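Local coordinates for repressor protein C2 (Enterobacteria phage P22, PDB 2R1J) that keeps the phage dormant in its host chromosome by binding the OR and OL operators and so blocking transcription of the genes for lytic growth, at residues Q4-R9 with Y63-D68; R9-R14 with Q37-E42; K26-S31 with L51-A56. One frame throughout, in Å; residues are numbered along the deposited sequence.

Contact 1. Residues Q4-R9 with Y63-D68; sequences QLMGER and YLLKGD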
loop_
_atom_site.group_PDB
_atom_site.type_symbol
_atom_site.label_atom_id
_atom_site.label_comp_id
_atom_site.label_asym_id
_atom_site.label_seq_id
_atom_site.Cartn_x
_atom_site.Cartn_y
_atom_site.Cartn_z
ATOM N N GLN C 4 3.803 16.295 10.006
ATOM C CA GLN C 4 2.654 15.468 10.362
ATOM C C GLN C 4 2.826 14.021 9.872
ATOM O O GLN C 4 3.122 13.787 8.705
ATOM C CB GLN C 4 1.390 16.058 9.751
ATOM C CG GLN C 4 0.141 15.289 10.090
ATOM C CD GLN C 4 -1.087 15.879 9.434
ATOM O OE1 GLN C 4 -1.140 16.032 8.207
ATOM N NE2 GLN C 4 -2.089 16.214 10.247
ATOM N N LEU C 5 2.626 13.068 10.777
ATOM C CA LEU C 5 2.751 11.634 10.474
ATOM C C LEU C 5 1.489 11.052 9.851
ATOM O O LEU C 5 0.390 11.575 10.060
ATOM C CB LEU C 5 3.057 10.872 11.756
ATOM C CG LEU C 5 4.354 11.277 12.450
ATOM C CD1 LEU C 5 4.378 10.651 13.837
ATOM C CD2 LEU C 5 5.562 10.828 11.611
ATOM N N MET C 6 1.627 9.957 9.102
ATOM C CA MET C 6 0.456 9.333 8.490
ATOM C C MET C 6 -0.562 8.963 9.566
ATOM O O MET C 6 -1.760 9.150 9.371
ATOM C CB MET C 6 0.853 8.061 7.703
ATOM C CG MET C 6 -0.354 7.224 7.250
ATOM S SD MET C 6 0.053 5.910 6.040
ATOM C CE MET C 6 1.488 5.310 6.788
ATOM N N GLY C 7 -0.085 8.441 10.694
ATOM C CA GLY C 7 -0.970 8.025 11.772
ATOM C C GLY C 7 -1.914 9.125 12.232
ATOM O O GLY C 7 -3.059 8.856 12.617
ATOM N N GLU C 8 -1.424 10.363 12.187
ATOM C CA GLU C 8 -2.220 11.514 12.600
ATOM C C GLU C 8 -3.326 11.772 11.591
ATOM O O GLU C 8 -4.449 12.131 11.969
ATOM C CB GLU C 8 -1.303 12.740 12.758
ATOM C CG GLU C 8 -0.481 12.694 14.051
ATOM C CD GLU C 8 0.665 13.712 14.097
ATOM O OE1 GLU C 8 1.101 14.052 15.214
ATOM O OE2 GLU C 8 1.142 14.153 13.029
ATOM N N ARG C 9 -3.019 11.593 10.309
ATOM C CA ARG C 9 -4.012 11.785 9.266
ATOM C C ARG C 9 -5.066 10.687 9.328
ATOM O O ARG C 9 -6.235 10.906 9.004
ATOM C CB ARG C 9 -3.345 11.804 7.894
ATOM C CG ARG C 9 -2.550 13.080 7.655
ATOM C CD ARG C 9 -1.996 13.164 6.237
ATOM N NE ARG C 9 -0.834 12.300 6.036
ATOM C CZ ARG C 9 0.410 12.606 6.396
ATOM N NH1 ARG C 9 0.682 13.771 6.989
ATOM N NH2 ARG C 9 1.399 11.746 6.150
ATOM N N TYR C 63 -2.657 10.571 0.088
ATOM C CA TYR C 63 -2.933 11.551 1.126
ATOM C C TYR C 63 -2.516 11.010 2.486
ATOM O O TYR C 63 -1.891 11.709 3.273
ATOM C CB TYR C 63 -4.423 11.933 1.152
ATOM C CG TYR C 63 -4.791 12.715 2.396
ATOM C CD1 TYR C 63 -4.343 14.032 2.586
ATOM C CD2 TYR C 63 -5.506 12.113 3.422
ATOM C CE1 TYR C 63 -4.601 14.719 3.785
ATOM C CE2 TYR C 63 -5.765 12.784 4.614
ATOM C CZ TYR C 63 -5.310 14.085 4.790
ATOM O OH TYR C 63 -5.552 14.733 5.980
ATOM N N LEU C 64 -2.871 9.761 2.782
ATOM C CA LEU C 64 -2.485 9.189 4.065
ATOM C C LEU C 64 -0.969 9.121 4.207
ATOM O O LEU C 64 -0.416 9.521 5.222
ATOM C CB LEU C 64 -3.074 7.775 4.238
ATOM C CG LEU C 64 -4.604 7.727 4.358
ATOM C CD1 LEU C 64 -5.084 6.281 4.484
ATOM C CD2 LEU C 64 -5.027 8.539 5.567
ATOM N N LEU C 65 -0.300 8.627 3.176
ATOM C CA LEU C 65 1.157 8.478 3.220
ATOM C C LEU C 65 1.976 9.761 3.331
ATOM O O LEU C 65 2.886 9.849 4.156
ATOM C CB LEU C 65 1.639 7.715 1.990
ATOM C CG LEU C 65 1.459 6.192 1.954
ATOM C CD1 LEU C 65 1.820 5.662 0.550
ATOM C CD2 LEU C 65 2.361 5.551 3.023
ATOM N N LYS C 66 1.664 10.751 2.505
ATOM C CA LYS C 66 2.447 11.982 2.511
ATOM C C LYS C 66 1.656 13.265 2.739
ATOM O O LYS C 66 2.242 14.328 2.968
ATOM C CB LYS C 66 3.224 12.081 1.197
ATOM C CG LYS C 66 4.098 10.855 0.933
ATOM C CD LYS C 66 4.726 10.895 -0.456
ATOM C CE LYS C 66 5.413 9.576 -0.798
ATOM N NZ LYS C 66 6.503 9.221 0.159
ATOM N N GLY C 67 0.333 13.161 2.679
ATOM C CA GLY C 67 -0.519 14.318 2.881
ATOM C C GLY C 67 -0.546 15.276 1.709
ATOM O O GLY C 67 -0.638 14.868 0.549
ATOM N N ASP C 68 -0.476 16.564 2.019
ATOM C CA ASP C 68 -0.488 17.601 1.000
ATOM C C ASP C 68 0.803 18.404 1.070
ATOM O O ASP C 68 1.448 18.566 0.011
ATOM C CB ASP C 68 -1.687 18.527 1.203
ATOM C CG ASP C 68 -3.002 17.778 1.214
ATOM O OD1 ASP C 68 -3.248 16.994 0.273
ATOM O OD2 ASP C 68 -3.795 17.980 2.156
ATOM O OXT ASP C 68 1.150 18.862 2.179
#

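Contact 2. Residues R9-R14 with Q37-E42; sequences RIRARR and QWERSE. With nucleotides of chain B; nucleotides of chain A.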
loop_
_atom_site.group_PDB
_atom_site.type_symbol
_atom_site.label_atom_id
_atom_site.label_comp_id
_atom_site.label_asym_id
_atom_site.label_seq_id
_atom_site.Cartn_x
_atom_site.Cartn_y
_atom_site.Cartn_z
ATOM N N ARG C 9 -3.019 11.593 10.309
ATOM C CA ARG C 9 -4.012 11.785 9.266
ATOM C C ARG C 9 -5.066 10.687 9.328
ATOM O O ARG C 9 -6.235 10.906 9.004
ATOM C CB ARG C 9 -3.345 11.804 7.894
ATOM C CG ARG C 9 -2.550 13.080 7.655
ATOM C CD ARG C 9 -1.996 13.164 6.237
ATOM N NE ARG C 9 -0.834 12.300 6.036
ATOM C CZ ARG C 9 0.410 12.606 6.396
ATOM N NH1 ARG C 9 0.682 13.771 6.989
ATOM N NH2 ARG C 9 1.399 11.746 6.150
ATOM N N ILE C 10 -4.647 9.500 9.750
ATOM C CA ILE C 10 -5.570 8.386 9.874
ATOM C C ILE C 10 -6.564 8.658 10.999
ATOM O O ILE C 10 -7.781 8.521 10.798
ATOM C CB ILE C 10 -4.798 7.063 10.161
ATOM C CG1 ILE C 10 -4.025 6.646 8.899
ATOM C CG2 ILE C 10 -5.752 5.953 10.534
ATOM C CD1 ILE C 10 -3.175 5.379 9.105
ATOM N N ARG C 11 -6.058 9.054 12.165
ATOM C CA ARG C 11 -6.936 9.303 13.303
ATOM C C ARG C 11 -7.868 10.465 13.008
ATOM O O ARG C 11 -9.065 10.352 13.230
ATOM C CB ARG C 11 -6.129 9.553 14.584
ATOM C CG ARG C 11 -6.967 9.982 15.784
ATOM C CD ARG C 11 -6.162 9.939 17.067
ATOM N NE ARG C 11 -5.895 8.557 17.468
ATOM C CZ ARG C 11 -5.109 8.198 18.480
ATOM N NH1 ARG C 11 -4.498 9.118 19.215
ATOM N NH2 ARG C 11 -4.923 6.907 18.745
ATOM N N ALA C 12 -7.341 11.569 12.487
ATOM C CA ALA C 12 -8.220 12.704 12.208
ATOM C C ALA C 12 -9.338 12.317 11.249
ATOM O O ALA C 12 -10.495 12.709 11.425
ATOM C CB ALA C 12 -7.432 13.867 11.648
ATOM N N ARG C 13 -9.003 11.528 10.237
ATOM C CA ARG C 13 -9.987 11.107 9.253
ATOM C C ARG C 13 -11.043 10.200 9.882
ATOM O O ARG C 13 -12.233 10.281 9.547
ATOM C CB ARG C 13 -9.269 10.403 8.101
ATOM C CG ARG C 13 -9.920 10.563 6.760
ATOM C CD ARG C 13 -10.005 12.027 6.387
ATOM N NE ARG C 13 -10.578 12.217 5.063
ATOM C CZ ARG C 13 -11.805 11.838 4.713
ATOM N NH1 ARG C 13 -12.243 12.055 3.478
ATOM N NH2 ARG C 13 -12.595 11.242 5.597
ATOM N N ARG C 14 -10.616 9.334 10.800
ATOM C CA ARG C 14 -11.539 8.436 11.480
ATOM C C ARG C 14 -12.506 9.253 12.360
ATOM O O ARG C 14 -13.707 8.984 12.368
ATOM C CB ARG C 14 -10.780 7.436 12.351
ATOM C CG ARG C 14 -11.703 6.484 13.104
ATOM C CD ARG C 14 -10.938 5.398 13.837
ATOM N NE ARG C 14 -9.999 5.922 14.831
ATOM C CZ ARG C 14 -10.346 6.387 16.024
ATOM N NH1 ARG C 14 -11.632 6.400 16.385
ATOM N NH2 ARG C 14 -9.410 6.829 16.858
ATOM N N GLN C 37 -2.298 0.827 16.281
ATOM C CA GLN C 37 -0.881 0.857 15.964
ATOM C C GLN C 37 -0.587 1.821 14.809
ATOM O O GLN C 37 0.399 2.537 14.857
ATOM C CB GLN C 37 -0.402 -0.567 15.653
ATOM C CG GLN C 37 -0.482 -1.507 16.816
ATOM C CD GLN C 37 -0.356 -2.971 16.394
ATOM O OE1 GLN C 37 -0.681 -3.332 15.257
ATOM N NE2 GLN C 37 0.090 -3.816 17.318
ATOM N N TRP C 38 -1.428 1.842 13.778
ATOM C CA TRP C 38 -1.220 2.754 12.667
ATOM C C TRP C 38 -1.380 4.201 13.129
ATOM O O TRP C 38 -0.594 5.073 12.744
ATOM C CB TRP C 38 -2.220 2.521 11.537
ATOM C CG TRP C 38 -2.134 1.145 10.953
ATOM C CD1 TRP C 38 -1.081 0.266 11.062
ATOM C CD2 TRP C 38 -3.138 0.490 10.195
ATOM N NE1 TRP C 38 -1.390 -0.918 10.418
ATOM C CE2 TRP C 38 -2.646 -0.808 9.874
ATOM C CE3 TRP C 38 -4.408 0.863 9.753
ATOM C CZ2 TRP C 38 -3.393 -1.732 9.136
ATOM C CZ3 TRP C 38 -5.161 -0.054 9.018
ATOM C CH2 TRP C 38 -4.652 -1.342 8.713
ATOM N N GLU C 39 -2.389 4.453 13.961
ATOM C CA GLU C 39 -2.631 5.842 14.393
ATOM C C GLU C 39 -1.510 6.412 15.240
ATOM O O GLU C 39 -1.220 7.609 15.153
ATOM C CB GLU C 39 -3.972 5.965 15.145
ATOM C CG GLU C 39 -5.130 5.535 14.288
ATOM C CD GLU C 39 -6.501 5.904 14.842
ATOM O OE1 GLU C 39 -6.629 6.060 16.064
ATOM O OE2 GLU C 39 -7.433 5.993 14.026
ATOM N N ARG C 40 -0.884 5.564 16.046
ATOM C CA ARG C 40 0.204 5.981 16.917
ATOM C C ARG C 40 1.571 5.836 16.242
ATOM O O ARG C 40 2.618 6.056 16.858
ATOM C CB ARG C 40 0.169 5.183 18.213
ATOM C CG ARG C 40 -1.021 5.522 19.119
ATOM C CD ARG C 40 -1.041 4.681 20.361
ATOM N NE ARG C 40 -1.353 3.301 20.032
ATOM C CZ ARG C 40 -0.442 2.344 19.885
ATOM N NH1 ARG C 40 0.845 2.621 20.061
ATOM N NH2 ARG C 40 -0.820 1.128 19.520
ATOM N N SER C 41 1.545 5.472 14.973
ATOM C CA SER C 41 2.781 5.306 14.206
ATOM C C SER C 41 3.694 4.182 14.742
ATOM O O SER C 41 4.921 4.212 14.539
ATOM C CB SER C 41 3.535 6.639 14.151
ATOM O OG SER C 41 2.832 7.561 13.327
ATOM N N GLU C 42 3.094 3.198 15.404
ATOM C CA GLU C 42 3.821 2.025 15.943
ATOM C C GLU C 42 4.205 1.129 14.735
ATOM O O GLU C 42 5.223 0.424 14.760
ATOM C CB GLU C 42 2.927 1.248 16.918
ATOM C CG GLU C 42 3.611 0.064 17.628
ATOM C CD GLU C 42 2.702 -0.670 18.626
ATOM O OE1 GLU C 42 2.864 -1.900 18.761
ATOM O OE2 GLU C 42 1.840 -0.034 19.302
ATOM P P DT B 4 -4.945 4.753 21.351
ATOM O OP1 DT B 4 -4.409 6.130 21.281
ATOM O OP2 DT B 4 -5.127 3.995 20.076
ATOM O "O5'" DT B 4 -4.013 3.951 22.355
ATOM C "C5'" DT B 4 -3.889 4.404 23.705
ATOM C "C4'" DT B 4 -3.059 3.451 24.531
ATOM O "O4'" DT B 4 -3.769 2.215 24.751
ATOM C "C3'" DT B 4 -1.689 3.067 23.974
ATOM O "O3'" DT B 4 -0.778 3.112 25.070
ATOM C "C2'" DT B 4 -1.888 1.637 23.492
ATOM C "C1'" DT B 4 -2.906 1.109 24.483
ATOM N N1 DT B 4 -3.766 0.001 24.032
ATOM C C2 DT B 4 -3.871 -1.124 24.836
ATOM O O2 DT B 4 -3.185 -1.313 25.826
ATOM N N3 DT B 4 -4.810 -2.031 24.429
ATOM C C4 DT B 4 -5.618 -1.947 23.316
ATOM O O4 DT B 4 -6.454 -2.809 23.109
ATOM C C5 DT B 4 -5.403 -0.790 22.476
ATOM C C7 DT B 4 -6.194 -0.656 21.216
ATOM C C6 DT B 4 -4.494 0.118 22.867
ATOM P P DC A 13 -0.314 -4.327 8.887
ATOM O OP1 DC A 13 -0.964 -3.863 7.661
ATOM O OP2 DC A 13 -0.424 -3.550 10.141
ATOM O "O5'" DC A 13 -0.972 -5.734 9.173
ATOM C "C5'" DC A 13 -1.746 -5.964 10.338
ATOM C "C4'" DC A 13 -1.533 -7.385 10.802
ATOM O "O4'" DC A 13 -0.179 -7.469 11.335
ATOM C "C3'" DC A 13 -2.447 -7.735 11.976
ATOM O "O3'" DC A 13 -3.602 -8.441 11.588
ATOM C "C2'" DC A 13 -1.587 -8.564 12.912
ATOM C "C1'" DC A 13 -0.150 -8.364 12.447
ATOM N N1 DC A 13 0.647 -7.744 13.529
ATOM C C2 DC A 13 1.222 -8.582 14.490
ATOM O O2 DC A 13 0.962 -9.774 14.444
ATOM N N3 DC A 13 2.012 -8.059 15.451
ATOM C C4 DC A 13 2.214 -6.742 15.511
ATOM N N4 DC A 13 3.040 -6.272 16.463
ATOM C C5 DC A 13 1.592 -5.849 14.585
ATOM C C6 DC A 13 0.834 -6.390 13.606
ATOM P P DT A 14 -4.940 -8.296 12.476
ATOM O OP1 DT A 14 -6.048 -8.656 11.570
ATOM O OP2 DT A 14 -4.915 -6.982 13.146
ATOM O "O5'" DT A 14 -4.792 -9.455 13.547
ATOM C "C5'" DT A 14 -4.498 -10.778 13.100
ATOM C "C4'" DT A 14 -4.341 -11.693 14.286
ATOM O "O4'" DT A 14 -3.089 -11.390 14.944
ATOM C "C3'" DT A 14 -5.446 -11.437 15.306
ATOM O "O3'" DT A 14 -6.125 -12.601 15.736
ATOM C "C2'" DT A 14 -4.754 -10.783 16.478
ATOM C "C1'" DT A 14 -3.293 -11.156 16.334
ATOM N N1 DT A 14 -2.452 -10.010 16.724
ATOM C C2 DT A 14 -1.497 -10.154 17.704
ATOM O O2 DT A 14 -1.308 -11.198 18.310
ATOM N N3 DT A 14 -0.776 -9.024 17.967
ATOM C C4 DT A 14 -0.937 -7.789 17.393
ATOM O O4 DT A 14 -0.215 -6.865 17.738
ATOM C C5 DT A 14 -1.983 -7.697 16.391
ATOM C C7 DT A 14 -2.275 -6.377 15.745
ATOM C C6 DT A 14 -2.660 -8.800 16.098
#

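Contact 3. Residues K26-S31 with L51-A56; sequences KMVGVS and LALSKA. With nucleotides of chain A.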
loop_
_atom_site.group_PDB
_atom_site.type_symbol
_atom_site.label_atom_id
_atom_site.label_comp_id
_atom_site.label_asym_id
_atom_site.label_seq_id
_atom_site.Cartn_x
_atom_site.Cartn_y
_atom_site.Cartn_z
ATOM N N LYS C 26 -13.101 -3.312 11.301
ATOM C CA LYS C 26 -14.042 -4.209 10.638
ATOM C C LYS C 26 -14.174 -3.856 9.160
ATOM O O LYS C 26 -14.255 -4.736 8.297
ATOM C CB LYS C 26 -15.424 -4.118 11.315
ATOM C CG LYS C 26 -16.465 -5.066 10.736
ATOM C CD LYS C 26 -16.155 -6.508 11.072
ATOM C CE LYS C 26 -17.051 -7.462 10.277
ATOM N NZ LYS C 26 -16.661 -8.888 10.494
ATOM N N MET C 27 -14.197 -2.561 8.866
ATOM C CA MET C 27 -14.301 -2.081 7.496
ATOM C C MET C 27 -13.070 -2.442 6.649
ATOM O O MET C 27 -13.195 -2.772 5.470
ATOM C CB MET C 27 -14.464 -0.563 7.488
ATOM C CG MET C 27 -15.798 -0.031 8.023
ATOM S SD MET C 27 -15.716 1.805 8.121
ATOM C CE MET C 27 -16.084 2.195 6.416
ATOM N N VAL C 28 -11.889 -2.361 7.262
ATOM C CA VAL C 28 -10.606 -2.650 6.591
ATOM C C VAL C 28 -10.243 -4.132 6.583
ATOM O O VAL C 28 -9.583 -4.606 5.653
ATOM C CB VAL C 28 -9.466 -1.854 7.285
ATOM C CG1 VAL C 28 -8.093 -2.191 6.685
ATOM C CG2 VAL C 28 -9.769 -0.363 7.170
ATOM N N GLY C 29 -10.663 -4.855 7.608
ATOM C CA GLY C 29 -10.340 -6.268 7.691
ATOM C C GLY C 29 -9.176 -6.553 8.628
ATOM O O GLY C 29 -8.433 -7.516 8.424
ATOM N N VAL C 30 -8.999 -5.703 9.640
ATOM C CA VAL C 30 -7.950 -5.894 10.638
ATOM C C VAL C 30 -8.542 -5.666 12.010
ATOM O O VAL C 30 -9.693 -5.253 12.127
ATOM C CB VAL C 30 -6.765 -4.918 10.463
ATOM C CG1 VAL C 30 -6.101 -5.161 9.100
ATOM C CG2 VAL C 30 -7.217 -3.466 10.564
ATOM N N SER C 31 -7.749 -5.926 13.040
ATOM C CA SER C 31 -8.203 -5.740 14.408
ATOM C C SER C 31 -8.188 -4.273 14.800
ATOM O O SER C 31 -7.575 -3.433 14.150
ATOM C CB SER C 31 -7.293 -6.500 15.370
ATOM O OG SER C 31 -5.987 -5.954 15.392
ATOM N N LEU C 51 -4.594 0.199 0.995
ATOM C CA LEU C 51 -5.631 0.472 0.004
ATOM C C LEU C 51 -7.022 0.348 0.631
ATOM O O LEU C 51 -7.881 1.216 0.422
ATOM C CB LEU C 51 -5.462 -0.451 -1.192
ATOM C CG LEU C 51 -4.629 0.186 -2.313
ATOM C CD1 LEU C 51 -5.482 1.297 -2.963
ATOM C CD2 LEU C 51 -3.341 0.792 -1.793
ATOM N N ALA C 52 -7.252 -0.692 1.429
ATOM C CA ALA C 52 -8.566 -0.849 2.061
ATOM C C ALA C 52 -8.861 0.286 3.039
ATOM O O ALA C 52 -10.014 0.720 3.180
ATOM C CB ALA C 52 -8.654 -2.221 2.775
ATOM N N LEU C 53 -7.820 0.762 3.714
ATOM C CA LEU C 53 -7.941 1.846 4.667
ATOM C C LEU C 53 -8.322 3.150 3.937
ATOM O O LEU C 53 -9.207 3.893 4.387
ATOM C CB LEU C 53 -6.611 2.028 5.406
ATOM C CG LEU C 53 -6.507 3.196 6.391
ATOM C CD1 LEU C 53 -7.471 2.973 7.563
ATOM C CD2 LEU C 53 -5.059 3.302 6.907
ATOM N N SER C 54 -7.670 3.410 2.814
ATOM C CA SER C 54 -7.951 4.622 2.048
ATOM C C SER C 54 -9.423 4.620 1.606
ATOM O O SER C 54 -10.075 5.664 1.618
ATOM C CB SER C 54 -7.023 4.714 0.835
ATOM O OG SER C 54 -7.285 3.689 -0.100
ATOM N N LYS C 55 -9.946 3.464 1.221
ATOM C CA LYS C 55 -11.349 3.395 0.803
ATOM C C LYS C 55 -12.275 3.637 2.001
ATOM O O LYS C 55 -13.220 4.434 1.915
ATOM C CB LYS C 55 -11.650 2.049 0.153
ATOM C CG LYS C 55 -10.978 1.910 -1.185
ATOM C CD LYS C 55 -11.161 0.545 -1.776
ATOM C CE LYS C 55 -10.459 0.486 -3.122
ATOM N NZ LYS C 55 -9.029 0.942 -3.015
ATOM N N ALA C 56 -12.004 2.978 3.120
ATOM C CA ALA C 56 -12.828 3.160 4.321
ATOM C C ALA C 56 -12.842 4.607 4.803
ATOM O O ALA C 56 -13.868 5.090 5.295
ATOM C CB ALA C 56 -12.330 2.240 5.451
ATOM P P DT A 14 -4.940 -8.296 12.476
ATOM O OP1 DT A 14 -6.048 -8.656 11.570
ATOM O OP2 DT A 14 -4.915 -6.982 13.146
ATOM O "O5'" DT A 14 -4.792 -9.455 13.547
ATOM C "C5'" DT A 14 -4.498 -10.778 13.100
ATOM C "C4'" DT A 14 -4.341 -11.693 14.286
ATOM O "O4'" DT A 14 -3.089 -11.390 14.944
ATOM C "C3'" DT A 14 -5.446 -11.437 15.306
ATOM O "O3'" DT A 14 -6.125 -12.601 15.736
ATOM C "C2'" DT A 14 -4.754 -10.783 16.478
ATOM C "C1'" DT A 14 -3.293 -11.156 16.334
ATOM N N1 DT A 14 -2.452 -10.010 16.724
ATOM C C2 DT A 14 -1.497 -10.154 17.704
ATOM O O2 DT A 14 -1.308 -11.198 18.310
ATOM N N3 DT A 14 -0.776 -9.024 17.967
ATOM C C4 DT A 14 -0.937 -7.789 17.393
ATOM O O4 DT A 14 -0.215 -6.865 17.738
ATOM C C5 DT A 14 -1.983 -7.697 16.391
ATOM C C7 DT A 14 -2.275 -6.377 15.745
ATOM C C6 DT A 14 -2.660 -8.800 16.098
#

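Contact 1. Residues Q4-R9 with Y63-D68
Met6 and Leu64 bring the first turn of helix 6-17 against the last turn of helix 61-66, their CA atoms 5.3 Å apart. Arg9 carries most of the contact, its guanidinium laid along the carbonyl end of the C-terminal helix. Arg9 NE and NH2 both grip Leu64 O side-on, at 2.9 Å and 3.0 Å; they reach it from one face, above the carbonyl plane, while the oxygen itself lies in the guanidinium plane. NH2 adds a weak bond to Leu65 O. On the other side of the group, Arg9 NH1 bonds Gln4 O and Gln4 OE1, the latter 3.1 Å away, so partners at both ends fix its rotation. Gly67 leaves the helix with positive phi, its backbone N and Lys66 C over one face of the guanidinium, and Leu5 O stands over the centre of the opposite one. Arg9 CD lies over a face of the Tyr63 ring in a CH-pi contact, 4.0 Å from its centroid; from there the bend at chi3 (-76°) turns NE toward Leu64 O, leaving guanidinium and ring planes 69° apart. Met6 runs beside Leu65, pointing the same way, and its SD touches Leu65 CD2 at 3.8 Å; Met6 CG rests on Leu64 O. Leu65 also packs on Leu51 of the second subunit. The positive side chain probably favours the carbonyl-rich, partially negative helix end. An arginine bonded to carbonyls of the last helical turn here joins the first and last helices of the all-helical N-terminal Cro/C1-type DNA-binding domain of the repressor.

Contact 2. Residues R9-R14 with Q37-E42
Arg14 and Arg11 both present guanidinium edges to the Glu39 carboxylate, but with different tilts. The Arg14 plane is nearly coplanar with it (24° apart) and makes a side-on bidentate salt bridge: NE meets the syn lone pair of Glu39 OE2 at 2.7 Å, almost straight (174°), and NH2 meets that of OE1 at 3.0 Å. Arg11 is turned 78° from the carboxylate, and its NE and NH2 both address OE1; NE comes from above the carboxylate plane at 3.0 Å. The bend of Arg11 at chi3 also brings NH2 to OP1 of DT4 of chain B, 2.7 Å away, linking carboxylate to DNA backbone. Three arginine N-H groups converge on OE1, which Gln21 also reaches, an arrangement likely to stabilise the charged form of Glu39. The Trp38 ring offers its edge to DNA: NE1 bonds OP2 of DC13 of chain A at 2.8 Å. DT4 C2' of chain B lies over one face of the Arg40 guanidinium, which holds Glu42 OE2 end-on through NH1 and NH2. Gln37 NE2 reads a base edge, bonding O4 of DT14 of chain A at 3.1 Å. Ile10 CD1 packs on Trp38 CB at 3.9 Å, and Ile10 CG2 meets Glu39 CG. Ser41, with positive phi, ends helix 32-39 in a Schellman motif. Helix 6-17 packs against the C-terminal end of helix 32-39 through the salt bridges and Ile10, while Leu53 of helix 47-56 touches Ile10 and Trp38, and Val28 of helix 21-28 touches Trp38.

Contact 3. Residues K26-S31 with L51-A56
Val28 forms the close-packed part of the contact, setting its two methyls on different residues of helix 47-56. With CG1 anti to the backbone N (chi1 176°), that methyl meets Ala52 CB at 4.0 Å, while CG2 lies over Leu53 CA at 3.8 Å and also touches Ala56 CB. The small side chains of Ala52 and Ala56 let the backbones come near: the CA atoms of Val28 and Ala52 are 5.3 Å apart. Leu53 CD1 closes on Val28 CG2 from the interior, where Leu53 also packs against Trp38. The solvent side is sparser: there exposed Met27 touches through little more than CE, which the bend at chi3 (82°) lays against Ala56 CB, 3.9 Å away, and near Ala56 O. Past the helix, Gly29 turns the chain with positive phi, leading to Ser31. Ser31 holds OP2 of DT14 of chain A twice, through its backbone N at 3.0 Å and OG at 2.7 Å, and OG also caps the next helix at Ala34 N. The segment 26-31 thus contains the turn of the helix-turn-helix motif, packed at its rear on helix 47-56 and bound to operator phosphate through Ser31.

In the fold
From the N terminus, the chain starts in contact 1, whose partner segment is the C-terminal one, so this contact closes a loop spanning nearly the whole domain. Contact 2 begins where contact 1 leaves off, at the shared Arg9, and joins helix 6-17 to helix 32-39 after the chain has passed through helix 21-28. Contact 3 starts within that loop and ends beyond it, on helix 47-56, so contacts 2 and 3 cross, and both lie within the span of contact 1. Leu53, in contact 3, also touches side chains of contacts 1 and 2; contacts 2 and 3 tie both helices of the DNA-binding motif to the scaffold.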